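Local coordinates for cytochrome (Paracoccus pantotrophus, PDB 2XTS), which is the heme c-carrying part of SoxD, the cytochrome subunit of the sulfane dehydrogenase SoxCD, and probably passes on electrons in the oxidation of protein-bound sulfur, at residues Ile79-Tyr90 against Phe135-Phe146; Leu28-Ala36 against Val124-Phe135. All coordinates share one frame; numbering follows the deposited sequence.

Contact 1: Ile79-Tyr90 against Phe135-Phe146. With HEC (heme c), chain U; GOL (glycerol), chain B.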
loop_
_atom_site.group_PDB
_atom_site.type_symbol
_atom_site.label_atom_id
_atom_site.label_comp_id
_atom_site.label_asym_id
_atom_site.label_seq_id
_atom_site.Cartn_x
_atom_site.Cartn_y
_atom_site.Cartn_z
ATOM N N ILE D 79 2.104 13.660 39.429
ATOM C CA ILE D 79 1.620 12.607 40.309
ATOM C C ILE D 79 0.716 13.178 41.394
ATOM O O ILE D 79 -0.406 12.719 41.588
ATOM C CB ILE D 79 2.794 11.829 40.950
ATOM C CG1 ILE D 79 3.604 11.073 39.897
ATOM C CG2 ILE D 79 2.283 10.899 42.031
ATOM C CD1 ILE D 79 4.880 10.444 40.439
ATOM N N GLY D 80 1.204 14.206 42.083
ATOM C CA GLY D 80 0.467 14.777 43.198
ATOM C C GLY D 80 -0.739 15.611 42.811
ATOM O O GLY D 80 -1.755 15.563 43.469
ATOM N N SER D 81 -0.639 16.378 41.735
ATOM C CA SER D 81 -1.728 17.276 41.356
ATOM C C SER D 81 -2.812 16.615 40.537
ATOM O O SER D 81 -3.912 17.124 40.461
ATOM C CB SER D 81 -1.204 18.482 40.578
ATOM O OG SER D 81 -0.869 18.137 39.255
ATOM N N TYR D 82 -2.483 15.497 39.899
ATOM C CA TYR D 82 -3.324 14.927 38.839
ATOM C C TYR D 82 -3.557 13.418 38.866
ATOM O O TYR D 82 -4.639 12.973 38.486
ATOM C CB TYR D 82 -2.790 15.332 37.474
ATOM C CG TYR D 82 -3.676 15.014 36.294
ATOM C CD1 TYR D 82 -4.891 15.648 36.132
ATOM C CD2 TYR D 82 -3.268 14.143 35.299
ATOM C CE1 TYR D 82 -5.705 15.367 35.031
ATOM C CE2 TYR D 82 -4.053 13.882 34.204
ATOM C CZ TYR D 82 -5.280 14.490 34.071
ATOM O OH TYR D 82 -6.082 14.286 32.966
ATOM N N TRP D 83 -2.552 12.627 39.212
ATOM C CA TRP D 83 -2.755 11.176 39.068
ATOM C C TRP D 83 -3.778 10.662 40.068
ATOM O O TRP D 83 -3.815 11.108 41.215
ATOM C CB TRP D 83 -1.461 10.385 39.249
ATOM C CG TRP D 83 -0.425 10.574 38.168
ATOM C CD1 TRP D 83 -0.202 11.676 37.369
ATOM C CD2 TRP D 83 0.559 9.611 37.800
ATOM N NE1 TRP D 83 0.862 11.437 36.543
ATOM C CE2 TRP D 83 1.368 10.192 36.809
ATOM C CE3 TRP D 83 0.853 8.324 38.245
ATOM C CZ2 TRP D 83 2.409 9.503 36.208
ATOM C CZ3 TRP D 83 1.906 7.652 37.668
ATOM C CH2 TRP D 83 2.670 8.246 36.664
ATOM N N PRO D 84 -4.580 9.679 39.666
ATOM C CA PRO D 84 -5.593 9.180 40.591
ATOM C C PRO D 84 -5.108 8.127 41.598
ATOM O O PRO D 84 -5.639 8.081 42.713
ATOM C CB PRO D 84 -6.662 8.609 39.653
ATOM C CG PRO D 84 -5.873 8.186 38.451
ATOM C CD PRO D 84 -4.778 9.191 38.288
ATOM N N TYR D 85 -4.166 7.267 41.193
ATOM C CA TYR D 85 -3.802 6.070 41.971
ATOM C C TYR D 85 -2.300 5.898 42.130
ATOM O O TYR D 85 -1.527 6.084 41.182
ATOM C CB TYR D 85 -4.339 4.800 41.271
ATOM C CG TYR D 85 -5.822 4.867 40.978
ATOM C CD1 TYR D 85 -6.739 4.989 42.020
ATOM C CD2 TYR D 85 -6.318 4.854 39.678
ATOM C CE1 TYR D 85 -8.103 5.124 41.768
ATOM C CE2 TYR D 85 -7.671 4.949 39.429
ATOM C CZ TYR D 85 -8.549 5.093 40.464
ATOM O OH TYR D 85 -9.897 5.201 40.197
ATOM N N LEU D 86 -1.906 5.440 43.306
ATOM C CA LEU D 86 -0.516 5.128 43.591
ATOM C C LEU D 86 -0.038 3.918 42.830
ATOM O O LEU D 86 1.141 3.848 42.495
ATOM C CB LEU D 86 -0.317 4.933 45.099
ATOM C CG LEU D 86 1.137 4.927 45.547
ATOM C CD1 LEU D 86 1.777 6.258 45.264
ATOM C CD2 LEU D 86 1.250 4.563 47.005
ATOM N N SER D 87 -0.933 2.974 42.563
ATOM C CA SER D 87 -0.558 1.786 41.821
ATOM C C SER D 87 0.199 2.123 40.549
ATOM O O SER D 87 1.189 1.473 40.206
ATOM C CB SER D 87 -1.787 0.970 41.475
ATOM O OG SER D 87 -2.745 1.750 40.821
ATOM N N THR D 88 -0.275 3.136 39.834
ATOM C CA THR D 88 0.304 3.516 38.552
ATOM C C THR D 88 1.751 3.961 38.722
ATOM O O THR D 88 2.589 3.733 37.852
ATOM C CB THR D 88 -0.514 4.634 37.926
ATOM O OG1 THR D 88 -1.912 4.349 38.074
ATOM C CG2 THR D 88 -0.148 4.853 36.469
ATOM N N VAL D 89 2.031 4.648 39.823
ATOM C CA VAL D 89 3.386 5.135 40.081
ATOM C C VAL D 89 4.354 3.955 40.208
ATOM O O VAL D 89 5.376 3.877 39.542
ATOM C CB VAL D 89 3.461 5.984 41.347
ATOM C CG1 VAL D 89 4.876 6.528 41.555
ATOM C CG2 VAL D 89 2.451 7.153 41.274
ATOM N N TYR D 90 4.001 3.023 41.074
ATOM C CA TYR D 90 4.817 1.861 41.272
ATOM C C TYR D 90 5.048 1.133 39.962
ATOM O O TYR D 90 6.169 0.782 39.586
ATOM C CB TYR D 90 4.136 0.929 42.309
ATOM C CG TYR D 90 5.018 -0.243 42.641
ATOM C CD1 TYR D 90 5.164 -1.295 41.745
ATOM C CD2 TYR D 90 5.732 -0.291 43.839
ATOM C CE1 TYR D 90 6.012 -2.365 42.022
ATOM C CE2 TYR D 90 6.567 -1.359 44.121
ATOM C CZ TYR D 90 6.716 -2.377 43.203
ATOM O OH TYR D 90 7.535 -3.439 43.489
ATOM N N PHE D 135 0.202 -0.112 51.233
ATOM C CA PHE D 135 0.184 0.582 49.961
ATOM C C PHE D 135 -1.217 1.107 49.624
ATOM O O PHE D 135 -1.366 2.279 49.223
ATOM C CB PHE D 135 0.662 -0.385 48.881
ATOM C CG PHE D 135 0.900 0.251 47.527
ATOM C CD1 PHE D 135 -0.149 0.467 46.634
ATOM C CD2 PHE D 135 2.184 0.606 47.130
ATOM C CE1 PHE D 135 0.095 0.999 45.382
ATOM C CE2 PHE D 135 2.422 1.137 45.856
ATOM C CZ PHE D 135 1.373 1.352 45.018
ATOM N N THR D 136 -2.231 0.258 49.778
ATOM C CA THR D 136 -3.592 0.642 49.390
ATOM C C THR D 136 -4.267 1.590 50.373
ATOM O O THR D 136 -5.373 2.044 50.105
ATOM C CB THR D 136 -4.495 -0.574 49.147
ATOM O OG1 THR D 136 -4.589 -1.361 50.344
ATOM C CG2 THR D 136 -3.961 -1.418 47.983
ATOM N N GLN D 137 -3.606 1.931 51.480
ATOM C CA GLN D 137 -4.117 2.994 52.371
ATOM C C GLN D 137 -3.843 4.395 51.830
ATOM O O GLN D 137 -4.432 5.384 52.287
ATOM C CB GLN D 137 -3.493 2.875 53.760
ATOM C CG GLN D 137 -3.842 1.580 54.468
ATOM C CD GLN D 137 -3.094 1.408 55.770
ATOM O OE1 GLN D 137 -2.598 2.366 56.348
ATOM N NE2 GLN D 137 -3.002 0.173 56.232
ATOM N N VAL D 138 -2.923 4.497 50.869
ATOM C CA VAL D 138 -2.577 5.799 50.301
ATOM C C VAL D 138 -3.617 6.208 49.274
ATOM O O VAL D 138 -3.943 5.422 48.372
ATOM C CB VAL D 138 -1.179 5.784 49.661
ATOM C CG1 VAL D 138 -0.889 7.155 48.991
ATOM C CG2 VAL D 138 -0.114 5.412 50.700
ATOM N N VAL D 139 -4.160 7.410 49.440
ATOM C CA VAL D 139 -5.156 7.959 48.526
ATOM C C VAL D 139 -4.563 9.249 47.997
ATOM O O VAL D 139 -4.212 10.127 48.774
ATOM C CB VAL D 139 -6.511 8.208 49.231
ATOM C CG1 VAL D 139 -7.516 8.814 48.260
ATOM C CG2 VAL D 139 -7.050 6.911 49.828
ATOM N N LEU D 140 -4.431 9.352 46.680
ATOM C CA LEU D 140 -3.872 10.544 46.070
ATOM C C LEU D 140 -4.900 11.669 45.997
ATOM O O LEU D 140 -6.117 11.407 45.911
ATOM C CB LEU D 140 -3.328 10.227 44.665
ATOM C CG LEU D 140 -2.132 9.278 44.608
ATOM C CD1 LEU D 140 -1.619 9.176 43.185
ATOM C CD2 LEU D 140 -1.023 9.715 45.578
ATOM N N PRO D 141 -4.417 12.926 45.980
ATOM C CA PRO D 141 -5.339 14.051 45.976
ATOM C C PRO D 141 -6.401 14.007 44.875
ATOM O O PRO D 141 -7.540 14.402 45.110
ATOM C CB PRO D 141 -4.406 15.249 45.773
ATOM C CG PRO D 141 -3.181 14.851 46.515
ATOM C CD PRO D 141 -3.029 13.368 46.206
ATOM N N ASN D 142 -6.017 13.605 43.663
ATOM C CA ASN D 142 -6.940 13.616 42.530
ATOM C C ASN D 142 -7.604 12.261 42.249
ATOM O O ASN D 142 -8.031 12.000 41.116
ATOM C CB ASN D 142 -6.251 14.150 41.271
ATOM C CG ASN D 142 -7.209 14.782 40.303
ATOM O OD1 ASN D 142 -8.139 15.461 40.723
ATOM N ND2 ASN D 142 -6.952 14.645 39.017
ATOM N N ALA D 143 -7.686 11.404 43.267
ATOM C CA ALA D 143 -8.347 10.104 43.140
ATOM C C ALA D 143 -9.737 10.169 42.535
ATOM O O ALA D 143 -10.144 9.249 41.840
ATOM C CB ALA D 143 -8.431 9.434 44.506
ATOM N N GLU D 144 -10.461 11.254 42.791
ATOM C CA GLU D 144 -11.860 11.395 42.330
ATOM C C GLU D 144 -11.986 12.355 41.152
ATOM O O GLU D 144 -13.070 12.825 40.829
ATOM C CB GLU D 144 -12.786 11.820 43.485
ATOM C CG GLU D 144 -12.834 10.817 44.630
ATOM C CD GLU D 144 -13.738 11.254 45.772
ATOM O OE1 GLU D 144 -14.608 12.131 45.564
ATOM O OE2 GLU D 144 -13.570 10.706 46.883
ATOM N N GLY D 145 -10.859 12.614 40.491
ATOM C CA GLY D 145 -10.797 13.619 39.447
ATOM C C GLY D 145 -11.147 13.212 38.035
ATOM O O GLY D 145 -11.009 14.026 37.132
ATOM N N PHE D 146 -11.525 11.951 37.826
ATOM C CA PHE D 146 -11.771 11.403 36.481
ATOM C C PHE D 146 -13.153 10.786 36.383
ATOM O O PHE D 146 -13.713 10.282 37.362
ATOM C CB PHE D 146 -10.721 10.331 36.155
ATOM C CG PHE D 146 -9.329 10.845 36.198
ATOM C CD1 PHE D 146 -8.667 10.986 37.421
ATOM C CD2 PHE D 146 -8.691 11.247 35.035
ATOM C CE1 PHE D 146 -7.405 11.503 37.471
ATOM C CE2 PHE D 146 -7.408 11.750 35.068
ATOM C CZ PHE D 146 -6.772 11.920 36.291
HETATM FE FE HEC U . 11.454 9.246 34.211
HETATM C CHA HEC U . 8.457 9.811 32.716
HETATM C CHB HEC U . 9.882 8.394 37.073
HETATM C CHC HEC U . 14.415 8.340 35.533
HETATM C CHD HEC U . 13.036 10.662 31.604
HETATM N NA HEC U . 9.556 9.129 34.776
HETATM C C1A HEC U . 8.445 9.478 34.036
HETATM C C2A HEC U . 7.246 9.375 34.865
HETATM C C3A HEC U . 7.641 8.983 36.088
HETATM C C4A HEC U . 9.091 8.820 36.034
HETATM C CMA HEC U . 6.764 8.695 37.319
HETATM C CAA HEC U . 5.811 9.691 34.379
HETATM C CBA HEC U . 5.506 11.189 34.461
HETATM C CGA HEC U . 4.104 11.549 34.079
HETATM O O1A HEC U . 3.516 10.859 33.259
HETATM O O2A HEC U . 3.642 12.566 34.652
HETATM N NB HEC U . 12.017 8.473 35.943
HETATM C C1B HEC U . 11.226 8.158 37.008
HETATM C C2B HEC U . 12.041 7.444 37.977
HETATM C C3B HEC U . 13.289 7.441 37.554
HETATM C C4B HEC U . 13.306 8.062 36.265
HETATM C CMB HEC U . 11.467 7.028 39.359
HETATM C CAB HEC U . 14.503 6.796 38.237
HETATM C CBB HEC U . 14.205 5.310 38.556
HETATM N NC HEC U . 13.373 9.454 33.679
HETATM C C1C HEC U . 14.486 9.042 34.374
HETATM C C2C HEC U . 15.668 9.424 33.660
HETATM C C3C HEC U . 15.262 10.114 32.596
HETATM C C4C HEC U . 13.819 10.142 32.592
HETATM C CMC HEC U . 17.117 9.179 34.149
HETATM C CAC HEC U . 16.090 10.835 31.539
HETATM C CBC HEC U . 17.226 10.183 30.815
HETATM N ND HEC U . 10.868 10.049 32.483
HETATM C C1D HEC U . 11.687 10.507 31.477
HETATM C C2D HEC U . 10.952 10.849 30.307
HETATM C C3D HEC U . 9.563 10.566 30.651
HETATM C C4D HEC U . 9.572 10.121 31.998
HETATM C CMD HEC U . 11.424 11.349 28.951
HETATM C CAD HEC U . 8.373 10.726 29.721
HETATM C CBD HEC U . 8.152 9.413 28.967
HETATM C CGD HEC U . 7.001 9.466 28.018
HETATM O O1D HEC U . 6.204 10.426 28.060
HETATM O O2D HEC U . 6.800 8.457 27.302
HETATM C C1 GOL B . -5.193 18.717 42.978
HETATM O O1 GOL B . -4.541 19.388 41.937
HETATM C C2 GOL B . -6.567 18.326 42.496
HETATM O O2 GOL B . -7.334 19.494 42.281
HETATM C C3 GOL B . -7.264 17.431 43.507
HETATM O O3 GOL B . -8.484 16.971 42.977
HETATM O O HOH W 1 -3.371 13.238 42.836
HETATM O O HOH W 2 -5.708 7.128 45.206
HETATM O O HOH W 3 -11.132 6.754 42.399
HETATM O O HOH W 4 -3.877 5.243 45.468
#

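Contact 2: Leu28-Ala36 against Val124-Phe135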
loop_
_atom_site.group_PDB
_atom_site.type_symbol
_atom_site.label_atom_id
_atom_site.label_comp_id
_atom_site.label_asym_id
_atom_site.label_seq_id
_atom_site.Cartn_x
_atom_site.Cartn_y
_atom_site.Cartn_z
ATOM N N LEU D 28 0.789 -6.263 43.545
ATOM C CA LEU D 28 1.855 -5.898 44.485
ATOM C C LEU D 28 2.593 -7.143 44.967
ATOM O O LEU D 28 1.977 -8.170 45.215
ATOM C CB LEU D 28 1.309 -5.149 45.700
ATOM C CG LEU D 28 0.749 -3.745 45.479
ATOM C CD1 LEU D 28 0.057 -3.301 46.759
ATOM C CD2 LEU D 28 1.822 -2.765 45.076
ATOM N N ARG D 29 3.904 -7.031 45.111
ATOM C CA ARG D 29 4.721 -8.103 45.628
ATOM C C ARG D 29 5.288 -7.709 46.986
ATOM O O ARG D 29 5.456 -6.523 47.284
ATOM C CB ARG D 29 5.839 -8.409 44.644
ATOM C CG ARG D 29 5.306 -8.774 43.272
ATOM C CD ARG D 29 6.375 -9.111 42.290
ATOM N NE ARG D 29 5.778 -9.387 40.990
ATOM C CZ ARG D 29 6.313 -10.149 40.048
ATOM N NH1 ARG D 29 7.484 -10.737 40.249
ATOM N NH2 ARG D 29 5.657 -10.324 38.908
ATOM N N PRO D 30 5.640 -8.707 47.822
ATOM C CA PRO D 30 6.145 -8.411 49.158
ATOM C C PRO D 30 7.414 -7.554 49.140
ATOM O O PRO D 30 8.339 -7.828 48.376
ATOM C CB PRO D 30 6.407 -9.810 49.742
ATOM C CG PRO D 30 5.519 -10.706 48.989
ATOM C CD PRO D 30 5.422 -10.153 47.623
ATOM N N GLY D 31 7.437 -6.514 49.961
ATOM C CA GLY D 31 8.569 -5.629 50.030
ATOM C C GLY D 31 8.255 -4.352 50.767
ATOM O O GLY D 31 7.129 -4.129 51.195
ATOM N N SER D 32 9.258 -3.489 50.860
ATOM C CA SER D 32 9.124 -2.212 51.529
ATOM C C SER D 32 10.258 -1.267 51.126
ATOM O O SER D 32 11.296 -1.679 50.614
ATOM C CB SER D 32 9.112 -2.401 53.035
ATOM O OG SER D 32 10.349 -2.864 53.471
ATOM N N GLY D 33 10.037 0.010 51.390
ATOM C CA GLY D 33 11.026 1.043 51.159
ATOM C C GLY D 33 10.646 2.335 51.837
ATOM O O GLY D 33 9.453 2.680 51.876
ATOM N N ASP D 34 11.640 3.059 52.345
ATOM C CA ASP D 34 11.369 4.321 53.015
ATOM C C ASP D 34 11.795 5.509 52.186
ATOM O O ASP D 34 12.456 5.360 51.152
ATOM C CB ASP D 34 11.934 4.361 54.439
ATOM C CG ASP D 34 13.437 4.273 54.507
ATOM O OD1 ASP D 34 14.139 4.456 53.507
ATOM O OD2 ASP D 34 13.931 4.024 55.628
ATOM N N VAL D 35 11.385 6.690 52.640
ATOM C CA VAL D 35 11.669 7.940 51.933
ATOM C C VAL D 35 13.172 8.159 51.749
ATOM O O VAL D 35 13.611 8.502 50.656
ATOM C CB VAL D 35 10.997 9.129 52.632
ATOM C CG1 VAL D 35 11.456 10.445 52.034
ATOM C CG2 VAL D 35 9.478 8.973 52.581
ATOM N N ALA D 36 13.957 7.951 52.800
ATOM C CA ALA D 36 15.388 8.244 52.748
ATOM C C ALA D 36 16.096 7.347 51.730
ATOM O O ALA D 36 16.978 7.806 50.964
ATOM C CB ALA D 36 16.052 8.123 54.144
ATOM N N VAL D 124 3.375 12.554 52.403
ATOM C CA VAL D 124 3.820 11.805 53.572
ATOM C C VAL D 124 5.006 12.546 54.179
ATOM O O VAL D 124 5.621 13.393 53.512
ATOM C CB VAL D 124 4.223 10.347 53.205
ATOM C CG1 VAL D 124 3.063 9.577 52.578
ATOM C CG2 VAL D 124 5.441 10.312 52.305
ATOM N N GLU D 125 5.325 12.223 55.434
ATOM C CA GLU D 125 6.494 12.773 56.103
ATOM C C GLU D 125 7.754 12.005 55.700
ATOM O O GLU D 125 7.694 10.911 55.102
ATOM C CB GLU D 125 6.321 12.737 57.629
ATOM C CG GLU D 125 5.097 13.487 58.150
ATOM C CD GLU D 125 5.099 14.965 57.789
ATOM O OE1 GLU D 125 6.181 15.576 57.738
ATOM O OE2 GLU D 125 4.005 15.524 57.539
ATOM N N ASP D 126 8.908 12.544 56.074
ATOM C CA ASP D 126 10.197 12.018 55.596
ATOM C C ASP D 126 10.627 10.708 56.236
ATOM O O ASP D 126 11.655 10.166 55.868
ATOM C CB ASP D 126 11.331 13.058 55.704
ATOM C CG ASP D 126 11.629 13.498 57.125
ATOM O OD1 ASP D 126 11.161 12.878 58.106
ATOM O OD2 ASP D 126 12.379 14.493 57.233
ATOM N N ASP D 127 9.853 10.226 57.201
ATOM C CA ASP D 127 10.102 8.928 57.820
ATOM C C ASP D 127 9.146 7.834 57.354
ATOM O O ASP D 127 9.161 6.737 57.874
ATOM C CB ASP D 127 10.101 9.038 59.355
ATOM C CG ASP D 127 8.776 9.524 59.929
ATOM O OD1 ASP D 127 7.880 9.996 59.182
ATOM O OD2 ASP D 127 8.632 9.454 61.181
ATOM N N PHE D 128 8.349 8.113 56.317
ATOM C CA PHE D 128 7.361 7.161 55.849
ATOM C C PHE D 128 8.001 5.922 55.228
ATOM O O PHE D 128 8.986 6.022 54.478
ATOM C CB PHE D 128 6.449 7.865 54.862
ATOM C CG PHE D 128 5.331 7.000 54.325
ATOM C CD1 PHE D 128 4.226 6.684 55.109
ATOM C CD2 PHE D 128 5.360 6.533 53.013
ATOM C CE1 PHE D 128 3.193 5.906 54.601
ATOM C CE2 PHE D 128 4.336 5.760 52.504
ATOM C CZ PHE D 128 3.258 5.457 53.295
ATOM N N VAL D 129 7.429 4.764 55.558
ATOM C CA VAL D 129 7.787 3.473 54.996
ATOM C C VAL D 129 6.598 2.912 54.212
ATOM O O VAL D 129 5.517 2.672 54.764
ATOM C CB VAL D 129 8.188 2.459 56.087
ATOM C CG1 VAL D 129 8.696 1.192 55.459
ATOM C CG2 VAL D 129 9.247 3.052 56.991
ATOM N N LEU D 130 6.796 2.737 52.911
ATOM C CA LEU D 130 5.779 2.150 52.049
ATOM C C LEU D 130 6.018 0.657 51.958
ATOM O O LEU D 130 7.143 0.220 51.684
ATOM C CB LEU D 130 5.842 2.772 50.669
ATOM C CG LEU D 130 4.730 2.387 49.692
ATOM C CD1 LEU D 130 3.340 2.862 50.163
ATOM C CD2 LEU D 130 5.068 2.948 48.334
ATOM N N THR D 131 4.970 -0.123 52.218
ATOM C CA THR D 131 5.056 -1.569 52.131
ATOM C C THR D 131 3.922 -2.157 51.297
ATOM O O THR D 131 2.934 -1.465 50.980
ATOM C CB THR D 131 4.964 -2.212 53.527
ATOM O OG1 THR D 131 3.609 -2.151 53.969
ATOM C CG2 THR D 131 5.894 -1.516 54.531
ATOM N N HIS D 132 4.024 -3.447 50.963
ATOM C CA HIS D 132 2.919 -4.101 50.281
ATOM C C HIS D 132 1.642 -4.141 51.122
ATOM O O HIS D 132 0.554 -4.234 50.582
ATOM C CB HIS D 132 3.297 -5.514 49.831
ATOM C CG HIS D 132 3.574 -6.456 50.949
ATOM N ND1 HIS D 132 4.725 -6.388 51.699
ATOM C CD2 HIS D 132 2.867 -7.503 51.430
ATOM C CE1 HIS D 132 4.712 -7.346 52.607
ATOM N NE2 HIS D 132 3.598 -8.040 52.463
ATOM N N GLU D 133 1.781 -4.079 52.437
ATOM C CA GLU D 133 0.620 -4.097 53.323
ATOM C C GLU D 133 -0.091 -2.764 53.494
ATOM O O GLU D 133 -1.300 -2.751 53.678
ATOM C CB GLU D 133 1.021 -4.614 54.701
ATOM C CG GLU D 133 1.437 -6.068 54.749
ATOM C CD GLU D 133 1.676 -6.531 56.175
ATOM O OE1 GLU D 133 2.655 -6.065 56.800
ATOM O OE2 GLU D 133 0.875 -7.342 56.687
ATOM N N ASN D 134 0.639 -1.651 53.469
ATOM C CA ASN D 134 0.006 -0.341 53.660
ATOM C C ASN D 134 -0.214 0.454 52.363
ATOM O O ASN D 134 -0.800 1.530 52.399
ATOM C CB ASN D 134 0.770 0.517 54.695
ATOM C CG ASN D 134 2.091 1.040 54.178
ATOM O OD1 ASN D 134 2.441 0.810 53.048
ATOM N ND2 ASN D 134 2.830 1.739 55.021
ATOM N N PHE D 135 0.202 -0.112 51.233
ATOM C CA PHE D 135 0.184 0.582 49.961
ATOM C C PHE D 135 -1.217 1.107 49.624
ATOM O O PHE D 135 -1.366 2.279 49.223
ATOM C CB PHE D 135 0.662 -0.385 48.881
ATOM C CG PHE D 135 0.900 0.251 47.527
ATOM C CD1 PHE D 135 -0.149 0.467 46.634
ATOM C CD2 PHE D 135 2.184 0.606 47.130
ATOM C CE1 PHE D 135 0.095 0.999 45.382
ATOM C CE2 PHE D 135 2.422 1.137 45.856
ATOM C CZ PHE D 135 1.373 1.352 45.018
HETATM O O HOH W 5 12.725 7.659 55.448
#

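Contact 1: Ile79-Tyr90 against Phe135-Phe146
Y82 O receives the amide of N142: ND2 lies 2.9 Å from it and the N-H points almost straight at it (170°). The oxygen lies in the amide plane of N142, while ND2 is tilted 30° from the carbonyl plane of Y82. The edge of F146 also faces this carbonyl, with CZ 3.2 Å from Y82 O. The same ring edge meets the face of the Y82 ring in a T-shaped stack, centroids 5.0 Å apart. With CG of Y82 anti to the backbone N (chi1 -170°), the ring reaches F146 and its hydroxyl bonds T247 of the sulfite dehydrogenase chain. Were Y82 an alanine, the F146 edge would probably lose its aromatic face and T247 its hydroxyl partner. L140 CD1 fits against the backbone at W83 O and Y85 C, 3.5 Å from each. Farther along, L86 CD2 sits over the F135 ring face, 3.8 Å from its centroid. Waters bridge the backbones, one between L86 N and V138 O. At the Y82 end, F146 pairs in parallel with a strand of the sulfite dehydrogenase chain. Segment 135-146 packs on 79-90, whose W83 CZ2 meets HEC CGA edge-on at 3.4 Å, at the heme propionate of this c-type cytochrome domain.

Contact 2: Leu28-Ala36 against Val124-Phe135
S32-D34 and V129-T131 pair as two short antiparallel strands, their axes 4.5 Å apart at closest approach. G33 and L130 form the hydrogen-bonded pair, with G33 N to L130 O and L130 N to G33 O both at 2.9 Å. The S32-T131 and D34-V129 pairs on either side are non-hydrogen-bonded. Their side chains share one face of the sheet, where S32 CB meets T131 CG2 and D34 CB meets V129 CG2. V35 N bonds F128 O beyond the strand. Here D34 is the N-cap of helix 35-45, and its OD1 also hydrogen-bonds the T37 hydroxyl. V35 CG2 packs on F128 CB at 4.0 Å. At the other end G31 O takes H132 N at 3.2 Å and, more weakly, H132 ND1 at 3.3 Å. With CG of H132 between the backbone N and the carbonyl carbon (chi1 65°), the imidazole swings back so that G31 O lies at its edge. P30 CA covers one ring face and E133 CG the opposite one. L28 CD2 stands over the centre of the F135 ring, 3.8 Å from its centroid. N134, just past the strand, braces it: its ND2 bonds V129 O and its OD1 accepts T131 N. T131 OG1 accepts N134 N in an ST motif. The pairing thus rests on backbone bonds, H132 ND1 adding one weak side-chain bond, with apolar packing mainly at the two ends.

Contact 1 is largely buried, whereas contact 2 is a surface contact, farther from the centre of the chain. They share F135: L86 takes its ring in contact 1 and L28 in contact 2. They also touch directly, L86 CD2 on L130 CD1 and V138 CG2 on F128 CZ. Helix 107-120 packs on both, through L86 and Y90 in the first and L28, L130 and H132 in the second. Their chemistry differs with place. Contact 1 is made by aromatic and aliphatic side chains, bridging waters and a single direct hydrogen bond, beside the heme and the partner subunit. Contact 2 is mainly backbone pairing, and no other chain of the assembly touches it.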